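PDB 2IVF: ethylbenzene dehydrogenase beta-subunit from Aromatoleum aromaticum, which holds three iron/sulfur clusters and one Fe3-S4 cluster in a ferredoxin-like fold and probably relays electrons through its multi-subunit complex. Local coordinates for residues L147-N152 with I270-P275; V179-C184 with T207-I212; Q96-E101 with H112-S117. One frame throughout, in Å; residues are numbered along the deposited sequence.

Interaction 1: L147-N152 with I270-P275; sequences LARMCN and IYYVPP. With SF4 (iron/sulfur cluster), chain S.
Tyr272, with CG anti to the carbonyl carbon (chi1 -69°), and Ile270, with CG1 set the same way (chi1 -63°), both point from strand 270-273 into the segment 147-152. The phenol brings its hydroxyl edge-on to the backbone: Tyr272 OH donates to Ala148 O at only 2.5 Å, with the oxygen near the ring plane. Beside that bond the Leu147 side chain crosses that of Tyr272 at about a right angle, CD1 standing 3.6 Å from Tyr272 CE2. Arg149 adds its CG methylene near the hydroxyl, while its guanidinium turns elsewhere, to Tyr196 O and the ring of Tyr68. Ile270 CD1 packs among Cys151 O, Asn152 OD1 and the doubly bent Met150 chain, whose CE lies 3.6 Å from Ile270 CD1.

The two strands run antiparallel (168°) but 9.3 Å apart, belonging to different sheets that meet through side chains; Ile23 of strand 19-24 packs on Met150, Ile270 and Tyr272. Two waters fill the polar side. Water 1 approaches Tyr272 OH at 2.8 Å and Asn152 OD1 at 2.9 Å, and also reaches Met150 O; three acceptors lie round a water with two protons, so it cannot donate to all at once. Water 2 links Asn152 OD1 to Ile270 O, 2.7 Å away from the water.

Within four residues, 148-151, the segment reaches three clusters: Ala148 touches one, Met150 a second, and Cys151 SG binds FE4 of a third at 2.3 Å. Close to them, the Tyr272 hydroxyl donates once, to Ala148 O, and accepts once, from water 1, while the waters serve Met150 O, Asn152 OD1 and Ile270 O; buried polar atoms between two sheets are thus paired through one side chain and two waters.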
loop_
_atom_site.group_PDB
_atom_site.type_symbol
_atom_site.label_atom_id
_atom_site.label_comp_id
_atom_site.label_asym_id
_atom_site.label_seq_id
_atom_site.Cartn_x
_atom_site.Cartn_y
_atom_site.Cartn_z
ATOM N N LEU B 147 -11.938 -3.819 -9.559
ATOM C CA LEU B 147 -12.611 -4.995 -10.056
ATOM C C LEU B 147 -11.697 -6.217 -9.974
ATOM O O LEU B 147 -10.766 -6.376 -10.783
ATOM C CB LEU B 147 -13.053 -4.751 -11.494
ATOM C CG LEU B 147 -13.785 -5.939 -12.166
ATOM C CD1 LEU B 147 -15.028 -6.328 -11.351
ATOM C CD2 LEU B 147 -14.162 -5.630 -13.657
ATOM N N ALA B 148 -11.967 -7.031 -8.953
ATOM C CA ALA B 148 -11.294 -8.290 -8.710
ATOM C C ALA B 148 -11.903 -9.373 -9.539
ATOM O O ALA B 148 -13.140 -9.474 -9.680
ATOM C CB ALA B 148 -11.322 -8.676 -7.194
ATOM N N ARG B 149 -11.032 -10.199 -10.100
ATOM C CA ARG B 149 -11.453 -11.245 -10.977
ATOM C C ARG B 149 -10.566 -12.467 -10.805
ATOM O O ARG B 149 -9.375 -12.348 -10.508
ATOM C CB ARG B 149 -11.405 -10.784 -12.430
ATOM C CG ARG B 149 -12.409 -9.676 -12.782
ATOM C CD ARG B 149 -12.184 -9.153 -14.155
ATOM N NE ARG B 149 -12.332 -10.303 -15.022
ATOM C CZ ARG B 149 -11.513 -10.661 -15.994
ATOM N NH1 ARG B 149 -10.470 -9.940 -16.317
ATOM N NH2 ARG B 149 -11.753 -11.784 -16.657
ATOM N N MET B 150 -11.153 -13.622 -11.037
ATOM C CA MET B 150 -10.417 -14.871 -11.098
ATOM C C MET B 150 -11.117 -15.716 -12.151
ATOM O O MET B 150 -12.019 -15.227 -12.844
ATOM C CB MET B 150 -10.466 -15.619 -9.746
ATOM C CG MET B 150 -10.186 -14.818 -8.526
ATOM S SD MET B 150 -11.615 -13.989 -7.783
ATOM C CE MET B 150 -12.373 -15.419 -6.956
ATOM N N CYS B 151 -10.767 -16.994 -12.240
ATOM C CA CYS B 151 -11.525 -17.884 -13.119
ATOM C C CYS B 151 -12.905 -18.025 -12.501
ATOM O O CYS B 151 -13.046 -18.144 -11.288
ATOM C CB CYS B 151 -10.870 -19.241 -13.298
ATOM S SG CYS B 151 -11.970 -20.530 -13.923
ATOM N N ASN B 152 -13.922 -18.019 -13.357
ATOM C CA ASN B 152 -15.297 -18.071 -12.926
ATOM C C ASN B 152 -15.820 -19.488 -12.687
ATOM O O ASN B 152 -16.957 -19.644 -12.295
ATOM C CB ASN B 152 -16.182 -17.304 -13.946
ATOM C CG ASN B 152 -15.775 -15.875 -14.071
ATOM O OD1 ASN B 152 -15.914 -15.106 -13.107
ATOM N ND2 ASN B 152 -15.162 -15.518 -15.193
ATOM N N ILE B 270 -18.642 -16.559 -10.482
ATOM C CA ILE B 270 -18.363 -15.472 -9.575
ATOM C C ILE B 270 -19.444 -14.395 -9.755
ATOM O O ILE B 270 -19.867 -14.121 -10.878
ATOM C CB ILE B 270 -16.991 -14.905 -9.841
ATOM C CG1 ILE B 270 -15.947 -16.025 -9.553
ATOM C CG2 ILE B 270 -16.741 -13.663 -8.942
ATOM C CD1 ILE B 270 -14.500 -15.595 -9.909
ATOM N N TYR B 271 -19.878 -13.798 -8.641
ATOM C CA TYR B 271 -20.978 -12.848 -8.664
ATOM C C TYR B 271 -20.571 -11.603 -7.918
ATOM O O TYR B 271 -19.958 -11.674 -6.864
ATOM C CB TYR B 271 -22.246 -13.462 -8.095
ATOM C CG TYR B 271 -22.639 -14.734 -8.797
ATOM C CD1 TYR B 271 -22.038 -15.951 -8.472
ATOM C CD2 TYR B 271 -23.624 -14.731 -9.786
ATOM C CE1 TYR B 271 -22.396 -17.126 -9.149
ATOM C CE2 TYR B 271 -23.968 -15.872 -10.457
ATOM C CZ TYR B 271 -23.376 -17.064 -10.131
ATOM O OH TYR B 271 -23.804 -18.145 -10.836
ATOM N N TYR B 272 -20.959 -10.475 -8.471
ATOM C CA TYR B 272 -20.490 -9.185 -8.021
ATOM C C TYR B 272 -21.657 -8.334 -7.535
ATOM O O TYR B 272 -22.696 -8.274 -8.176
ATOM C CB TYR B 272 -19.823 -8.452 -9.177
ATOM C CG TYR B 272 -18.533 -9.075 -9.600
ATOM C CD1 TYR B 272 -18.524 -10.115 -10.538
ATOM C CD2 TYR B 272 -17.318 -8.599 -9.127
ATOM C CE1 TYR B 272 -17.335 -10.674 -10.940
ATOM C CE2 TYR B 272 -16.132 -9.175 -9.487
ATOM C CZ TYR B 272 -16.139 -10.202 -10.394
ATOM O OH TYR B 272 -14.960 -10.759 -10.801
ATOM N N VAL B 273 -21.508 -7.765 -6.346
ATOM C CA VAL B 273 -22.425 -6.706 -5.858
ATOM C C VAL B 273 -21.942 -5.409 -6.504
ATOM O O VAL B 273 -20.797 -4.956 -6.269
ATOM C CB VAL B 273 -22.440 -6.558 -4.328
ATOM C CG1 VAL B 273 -23.517 -5.557 -3.911
ATOM C CG2 VAL B 273 -22.680 -7.941 -3.644
ATOM N N PRO B 274 -22.796 -4.805 -7.345
ATOM C CA PRO B 274 -22.318 -3.653 -8.081
ATOM C C PRO B 274 -22.167 -2.444 -7.155
ATOM O O PRO B 274 -22.864 -2.336 -6.120
ATOM C CB PRO B 274 -23.416 -3.438 -9.136
ATOM C CG PRO B 274 -24.656 -3.935 -8.528
ATOM C CD PRO B 274 -24.197 -5.135 -7.704
ATOM N N PRO B 275 -21.307 -1.501 -7.565
ATOM C CA PRO B 275 -21.020 -0.351 -6.773
ATOM C C PRO B 275 -22.104 0.688 -6.841
ATOM O O PRO B 275 -22.568 1.045 -7.931
ATOM C CB PRO B 275 -19.722 0.187 -7.391
ATOM C CG PRO B 275 -19.801 -0.145 -8.801
ATOM C CD PRO B 275 -20.582 -1.474 -8.851
HETATM FE FE1 SF4 S . -12.585 -19.100 -18.612
HETATM FE FE2 SF4 S . -12.892 -21.706 -18.425
HETATM FE FE3 SF4 S . -14.841 -20.024 -17.474
HETATM FE FE4 SF4 S . -12.447 -20.191 -16.146
HETATM S S1 SF4 S . -14.013 -21.872 -16.415
HETATM S S2 SF4 S . -13.580 -18.273 -16.750
HETATM S S3 SF4 S . -11.021 -20.570 -17.865
HETATM S S4 SF4 S . -14.229 -20.310 -19.678
HETATM O O HOH W 1 -14.231 -12.947 -12.314
HETATM O O HOH W 2 -18.535 -13.478 -13.145
#

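Interaction 2: V179-C184 with T207-I212; sequences VDQERC and TSEKCI. With F3S (Fe3-s4 cluster), chain R; SF4 (iron/sulfur cluster), chain U.
Gln181 lays its amide against strand 207-210 and uses both ends of it. Gln181 OE1 accepts from Thr207 OG1 at 2.7 Å, the hydroxyl coming from somewhat out of the carbonyl plane, while Gln181 NE2 donates almost straight (170°) to Ser208 O at 2.8 Å. The second N-H goes back to Val179 O at 2.9 Å, and both acceptors lie in the amide plane, which fixes the rotation of the group. The bend at chi2 (-61°) folds the chain back to allow this. Val179 fills in alongside, CG1 against Ser208 O and CG2 3.9 Å from Lys210 CD. Buried next to Gln181, Glu209 OE1 forms a salt bridge with Arg45 of this chain and a hydrogen bond with Tyr68 of the alpha-subunit.

Here the 179-184 turn enters a ferredoxin-type cluster site, packed on the hairpin 199-202/207-210. Cys184 SG binds FE1 of the Fe3-S4 cluster at 2.3 Å and also accepts from Ser208 N at 3.4 Å, an N-H...S bond that may temper the charge on the thiolate. Farther along, Cys211 SG binds FE1 of an iron/sulfur cluster.

The outer side of the turn is looser. Asp180, Glu182 and Arg183 point away from strand 207-210 and none touches it; Glu182 and Arg183 are exposed to solvent. Asp180 OD1 closes an Asx turn with Glu182 N at 2.8 Å, and Arg183 NH2 meets Asp180 OD2 by charge alone.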
loop_
_atom_site.group_PDB
_atom_site.type_symbol
_atom_site.label_atom_id
_atom_site.label_comp_id
_atom_site.label_asym_id
_atom_site.label_seq_id
_atom_site.Cartn_x
_atom_site.Cartn_y
_atom_site.Cartn_z
ATOM N N VAL B 179 -7.093 -27.603 -15.579
ATOM C CA VAL B 179 -6.254 -28.071 -16.696
ATOM C C VAL B 179 -5.332 -29.170 -16.167
ATOM O O VAL B 179 -4.460 -28.909 -15.339
ATOM C CB VAL B 179 -5.357 -26.937 -17.275
ATOM C CG1 VAL B 179 -4.440 -27.536 -18.396
ATOM C CG2 VAL B 179 -6.183 -25.769 -17.800
ATOM N N ASP B 180 -5.540 -30.387 -16.648
ATOM C CA ASP B 180 -4.702 -31.529 -16.308
ATOM C C ASP B 180 -3.293 -31.319 -16.865
ATOM O O ASP B 180 -3.069 -31.384 -18.088
ATOM C CB ASP B 180 -5.348 -32.784 -16.882
ATOM C CG ASP B 180 -4.509 -34.016 -16.724
ATOM O OD1 ASP B 180 -3.267 -33.917 -16.575
ATOM O OD2 ASP B 180 -5.117 -35.114 -16.782
ATOM N N GLN B 181 -2.357 -31.016 -15.962
ATOM C CA GLN B 181 -1.030 -30.587 -16.354
ATOM C C GLN B 181 -0.231 -31.688 -17.030
ATOM O O GLN B 181 0.732 -31.396 -17.713
ATOM C CB GLN B 181 -0.277 -30.049 -15.145
ATOM C CG GLN B 181 -0.927 -28.809 -14.620
ATOM C CD GLN B 181 -0.939 -27.709 -15.663
ATOM O OE1 GLN B 181 0.137 -27.228 -16.060
ATOM N NE2 GLN B 181 -2.142 -27.302 -16.126
ATOM N N GLU B 182 -0.621 -32.945 -16.843
ATOM C CA GLU B 182 0.048 -34.057 -17.518
ATOM C C GLU B 182 -0.403 -34.240 -18.967
ATOM O O GLU B 182 0.374 -34.673 -19.807
ATOM C CB GLU B 182 -0.213 -35.380 -16.783
ATOM C CG GLU B 182 0.324 -35.396 -15.374
ATOM C CD GLU B 182 0.170 -36.744 -14.655
ATOM O OE1 GLU B 182 -0.334 -37.727 -15.268
ATOM O OE2 GLU B 182 0.589 -36.813 -13.464
ATOM N N ARG B 183 -1.670 -33.981 -19.245
ATOM C CA ARG B 183 -2.238 -34.196 -20.579
ATOM C C ARG B 183 -2.102 -32.926 -21.443
ATOM O O ARG B 183 -2.062 -33.009 -22.666
ATOM C CB ARG B 183 -3.704 -34.600 -20.409
ATOM C CG ARG B 183 -4.499 -34.987 -21.645
ATOM C CD ARG B 183 -5.802 -35.803 -21.253
ATOM N NE ARG B 183 -6.514 -35.215 -20.086
ATOM C CZ ARG B 183 -7.135 -35.901 -19.110
ATOM N NH1 ARG B 183 -7.137 -37.236 -19.105
ATOM N NH2 ARG B 183 -7.750 -35.245 -18.118
ATOM N N CYS B 184 -2.038 -31.757 -20.800
ATOM C CA CYS B 184 -1.957 -30.472 -21.509
ATOM C C CYS B 184 -0.724 -30.431 -22.413
ATOM O O CYS B 184 0.377 -30.784 -21.997
ATOM C CB CYS B 184 -1.911 -29.287 -20.546
ATOM S SG CYS B 184 -1.880 -27.678 -21.401
ATOM N N THR B 207 2.521 -25.686 -20.902
ATOM C CA THR B 207 1.135 -26.032 -20.633
ATOM C C THR B 207 0.506 -24.709 -20.253
ATOM O O THR B 207 1.211 -23.701 -20.097
ATOM C CB THR B 207 0.996 -26.996 -19.421
ATOM O OG1 THR B 207 1.500 -26.328 -18.249
ATOM C CG2 THR B 207 1.720 -28.346 -19.659
ATOM N N SER B 208 -0.812 -24.719 -20.187
ATOM C CA SER B 208 -1.558 -23.612 -19.657
ATOM C C SER B 208 -2.051 -23.919 -18.237
ATOM O O SER B 208 -2.301 -25.065 -17.854
ATOM C CB SER B 208 -2.715 -23.257 -20.589
ATOM O OG SER B 208 -2.226 -22.781 -21.844
ATOM N N GLU B 209 -2.129 -22.851 -17.458
ATOM C CA GLU B 209 -2.526 -22.928 -16.089
ATOM C C GLU B 209 -3.596 -21.880 -15.809
ATOM O O GLU B 209 -3.815 -20.958 -16.589
ATOM C CB GLU B 209 -1.336 -22.672 -15.203
ATOM C CG GLU B 209 -0.229 -23.693 -15.363
ATOM C CD GLU B 209 0.681 -23.720 -14.188
ATOM O OE1 GLU B 209 0.205 -23.993 -13.059
ATOM O OE2 GLU B 209 1.885 -23.515 -14.387
ATOM N N LYS B 210 -4.218 -22.018 -14.649
ATOM C CA LYS B 210 -5.333 -21.195 -14.285
ATOM C C LYS B 210 -5.629 -21.361 -12.790
ATOM O O LYS B 210 -5.146 -22.275 -12.121
ATOM C CB LYS B 210 -6.564 -21.664 -15.100
ATOM C CG LYS B 210 -7.068 -23.036 -14.727
ATOM C CD LYS B 210 -8.302 -23.435 -15.492
ATOM C CE LYS B 210 -9.554 -22.697 -15.108
ATOM N NZ LYS B 210 -9.792 -22.738 -13.633
ATOM N N CYS B 211 -6.507 -20.508 -12.306
ATOM C CA CYS B 211 -7.034 -20.641 -10.967
ATOM C C CYS B 211 -7.527 -22.047 -10.732
ATOM O O CYS B 211 -8.294 -22.580 -11.518
ATOM C CB CYS B 211 -8.137 -19.619 -10.770
ATOM S SG CYS B 211 -9.153 -19.758 -9.334
ATOM N N ILE B 212 -7.033 -22.641 -9.650
ATOM C CA ILE B 212 -7.392 -23.999 -9.224
ATOM C C ILE B 212 -8.425 -24.003 -8.069
ATOM O O ILE B 212 -8.673 -25.016 -7.419
ATOM C CB ILE B 212 -6.110 -24.786 -8.863
ATOM C CG1 ILE B 212 -5.362 -24.154 -7.672
ATOM C CG2 ILE B 212 -5.215 -24.851 -10.125
ATOM C CD1 ILE B 212 -4.292 -25.096 -7.025
HETATM FE FE1 F3S R . -3.610 -27.348 -22.881
HETATM FE FE3 F3S R . -5.812 -27.953 -24.238
HETATM FE FE4 F3S R . -5.428 -25.499 -23.573
HETATM S S1 F3S R . -3.738 -28.746 -24.572
HETATM S S2 F3S R . -3.202 -25.237 -23.447
HETATM S S3 F3S R . -5.660 -27.219 -22.202
HETATM S S4 F3S R . -6.248 -26.181 -25.516
HETATM FE FE1 SF4 U . -7.943 -19.109 -7.604
HETATM FE FE2 SF4 U . -5.673 -18.058 -6.799
HETATM FE FE3 SF4 U . -7.976 -17.295 -5.641
HETATM FE FE4 SF4 U . -7.012 -19.746 -5.088
HETATM S S1 SF4 U . -6.041 -17.744 -4.527
HETATM S S2 SF4 U . -9.157 -19.273 -5.687
HETATM S S3 SF4 U . -6.023 -20.315 -7.118
HETATM S S4 SF4 U . -7.310 -16.944 -7.859
#

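Interaction 3: Q96-E101 with H112-S117; sequences QFNHKE and HFHPTS
A single antiparallel bridge joins Gln96, just before helix 99-104, to Thr116 in the loop that follows the helix. It is a hydrogen-bonded pair: Gln96 N donates to Thr116 O at 2.9 Å, and Thr116 N returns a more bent bond to Gln96 O at 2.8 Å. Next comes Asn98, which lies at the N-cap position of the helix yet turns its amide across to the other segment instead of capping. With CG wedged between the backbone N and the carbonyl carbon (chi1 61°), Asn98 OD1 accepts from His114 N at 3.0 Å and Asn98 ND2 donates to His112 O at 2.9 Å. The other N-H of the amide goes to Glu101 OE1, 2.9 Å from Asn98 ND2, and a water joins that carboxylate to His114 NE2. The amide pairs with the backbone of 112-114 as a peptide group might, next to the bridge.

Beside the amide lies an aromatic cluster of Phe97, His99 and Phe113. Phe113 turns its edge to the face of His99 in a T-shaped stack, centroids 4.7 Å apart and planes at 68°. Phe97 lies nearly parallel to Phe113 (12°) but slid aside, so that Phe97 CD1 and Phe113 CE2 touch at 3.5 Å. Pro115 CB packs against Phe97 CE1. Thr860 O of the alpha-subunit accepts from His99 NE2, and Ser862 of that subunit covers Phe97 and His99.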
loop_
_atom_site.group_PDB
_atom_site.type_symbol
_atom_site.label_atom_id
_atom_site.label_comp_id
_atom_site.label_asym_id
_atom_site.label_seq_id
_atom_site.Cartn_x
_atom_site.Cartn_y
_atom_site.Cartn_z
ATOM N N GLN B 96 11.425 -6.949 -14.732
ATOM C CA GLN B 96 12.725 -7.186 -14.114
ATOM C C GLN B 96 13.222 -5.843 -13.610
ATOM O O GLN B 96 12.966 -4.804 -14.229
ATOM C CB GLN B 96 13.658 -7.726 -15.147
ATOM C CG GLN B 96 13.031 -8.963 -15.899
ATOM C CD GLN B 96 12.886 -10.120 -14.954
ATOM O OE1 GLN B 96 13.876 -10.587 -14.386
ATOM N NE2 GLN B 96 11.655 -10.580 -14.738
ATOM N N PHE B 97 13.978 -5.866 -12.526
ATOM C CA PHE B 97 14.472 -4.633 -11.916
ATOM C C PHE B 97 15.971 -4.654 -11.842
ATOM O O PHE B 97 16.574 -5.684 -12.053
ATOM C CB PHE B 97 13.829 -4.444 -10.562
ATOM C CG PHE B 97 12.366 -4.107 -10.661
ATOM C CD1 PHE B 97 11.960 -2.804 -10.764
ATOM C CD2 PHE B 97 11.405 -5.099 -10.713
ATOM C CE1 PHE B 97 10.615 -2.489 -10.907
ATOM C CE2 PHE B 97 10.090 -4.779 -10.845
ATOM C CZ PHE B 97 9.695 -3.459 -10.948
ATOM N N ASN B 98 16.591 -3.509 -11.563
ATOM C CA ASN B 98 18.030 -3.362 -11.752
ATOM C C ASN B 98 18.773 -2.975 -10.486
ATOM O O ASN B 98 19.630 -2.094 -10.484
ATOM C CB ASN B 98 18.287 -2.338 -12.866
ATOM C CG ASN B 98 17.750 -0.981 -12.544
ATOM O OD1 ASN B 98 16.722 -0.849 -11.868
ATOM N ND2 ASN B 98 18.430 0.051 -13.030
ATOM N N HIS B 99 18.488 -3.696 -9.393
ATOM C CA HIS B 99 19.099 -3.395 -8.105
ATOM C C HIS B 99 20.610 -3.285 -8.161
ATOM O O HIS B 99 21.170 -2.265 -7.739
ATOM C CB HIS B 99 18.763 -4.465 -7.062
ATOM C CG HIS B 99 17.310 -4.691 -6.848
ATOM N ND1 HIS B 99 16.549 -5.459 -7.701
ATOM C CD2 HIS B 99 16.489 -4.301 -5.850
ATOM C CE1 HIS B 99 15.315 -5.519 -7.238
ATOM N NE2 HIS B 99 15.251 -4.811 -6.124
ATOM N N LYS B 100 21.283 -4.329 -8.699
ATOM C CA LYS B 100 22.758 -4.327 -8.779
ATOM C C LYS B 100 23.279 -3.083 -9.496
ATOM O O LYS B 100 24.187 -2.422 -9.016
ATOM C CB LYS B 100 23.317 -5.584 -9.497
ATOM C CG LYS B 100 24.862 -5.745 -9.362
ATOM C CD LYS B 100 25.430 -7.027 -10.057
ATOM C CE LYS B 100 26.891 -6.917 -10.366
ATOM N NZ LYS B 100 27.446 -8.158 -11.071
ATOM N N GLU B 101 22.660 -2.757 -10.630
ATOM C CA GLU B 101 23.075 -1.632 -11.457
ATOM C C GLU B 101 23.035 -0.310 -10.691
ATOM O O GLU B 101 23.938 0.519 -10.793
ATOM C CB GLU B 101 22.164 -1.528 -12.697
ATOM C CG GLU B 101 22.679 -0.573 -13.697
ATOM C CD GLU B 101 21.852 -0.508 -14.948
ATOM O OE1 GLU B 101 20.614 -0.598 -14.875
ATOM O OE2 GLU B 101 22.479 -0.319 -16.019
ATOM N N HIS B 112 18.955 4.718 -12.503
ATOM C CA HIS B 112 18.014 4.742 -11.387
ATOM C C HIS B 112 17.306 3.449 -11.405
ATOM O O HIS B 112 17.395 2.715 -12.363
ATOM C CB HIS B 112 17.005 5.912 -11.515
ATOM C CG HIS B 112 16.237 5.910 -12.796
ATOM N ND1 HIS B 112 14.902 5.550 -12.871
ATOM C CD2 HIS B 112 16.613 6.229 -14.053
ATOM C CE1 HIS B 112 14.493 5.653 -14.121
ATOM N NE2 HIS B 112 15.519 6.045 -14.861
ATOM N N PHE B 113 16.602 3.164 -10.324
ATOM C CA PHE B 113 15.845 1.944 -10.164
ATOM C C PHE B 113 14.584 1.979 -11.014
ATOM O O PHE B 113 13.769 2.889 -10.873
ATOM C CB PHE B 113 15.462 1.783 -8.662
ATOM C CG PHE B 113 14.872 0.448 -8.341
ATOM C CD1 PHE B 113 15.699 -0.666 -8.204
ATOM C CD2 PHE B 113 13.507 0.285 -8.239
ATOM C CE1 PHE B 113 15.157 -1.885 -7.909
ATOM C CE2 PHE B 113 12.955 -0.958 -7.966
ATOM C CZ PHE B 113 13.794 -2.049 -7.804
ATOM N N HIS B 114 14.418 1.000 -11.909
ATOM C CA HIS B 114 13.311 1.058 -12.796
ATOM C C HIS B 114 13.047 -0.320 -13.392
ATOM O O HIS B 114 13.918 -1.193 -13.351
ATOM C CB HIS B 114 13.644 2.074 -13.889
ATOM C CG HIS B 114 14.610 1.558 -14.888
ATOM N ND1 HIS B 114 14.254 0.652 -15.869
ATOM C CD2 HIS B 114 15.931 1.794 -15.048
ATOM C CE1 HIS B 114 15.320 0.369 -16.599
ATOM N NE2 HIS B 114 16.350 1.047 -16.120
ATOM N N PRO B 115 11.831 -0.539 -13.892
ATOM C CA PRO B 115 11.483 -1.816 -14.514
ATOM C C PRO B 115 11.949 -1.959 -15.932
ATOM O O PRO B 115 12.191 -0.945 -16.616
ATOM C CB PRO B 115 9.951 -1.804 -14.476
ATOM C CG PRO B 115 9.617 -0.351 -14.597
ATOM C CD PRO B 115 10.667 0.370 -13.835
ATOM N N THR B 116 12.066 -3.217 -16.361
ATOM C CA THR B 116 12.413 -3.586 -17.726
ATOM C C THR B 116 11.417 -4.710 -18.066
ATOM O O THR B 116 11.225 -5.620 -17.270
ATOM C CB THR B 116 13.842 -4.126 -17.823
ATOM O OG1 THR B 116 14.772 -3.123 -17.401
ATOM C CG2 THR B 116 14.208 -4.573 -19.254
ATOM N N SER B 117 10.797 -4.635 -19.244
ATOM C CA SER B 117 9.877 -5.683 -19.698
ATOM C C SER B 117 10.609 -6.992 -19.914
ATOM O O SER B 117 11.681 -7.021 -20.512
ATOM C CB SER B 117 9.161 -5.275 -21.004
ATOM O OG SER B 117 8.525 -6.407 -21.617
HETATM O O HOH W 3 19.419 1.188 -16.679
#

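Interactions 1 and 2 are buried and lie within the cluster-bearing body, whereas interaction 3 is only partly buried, in a peripheral loop region that meets the alpha-subunit. Along the chain interaction 2 is nested inside the loop closed by interaction 1, and the two touch where Cys151 SG lies 3.1 Å from Lys210 NZ; interaction 3 comes earlier and its nearest atoms stay about 16 Å from interaction 2 and about 20 Å from interaction 1. Two waters and a phenol serve the first contact, a glutamine amide and cysteine sulfur the second. Without a cluster, the third relies on a backbone bridge, an asparagine amide and stacked rings.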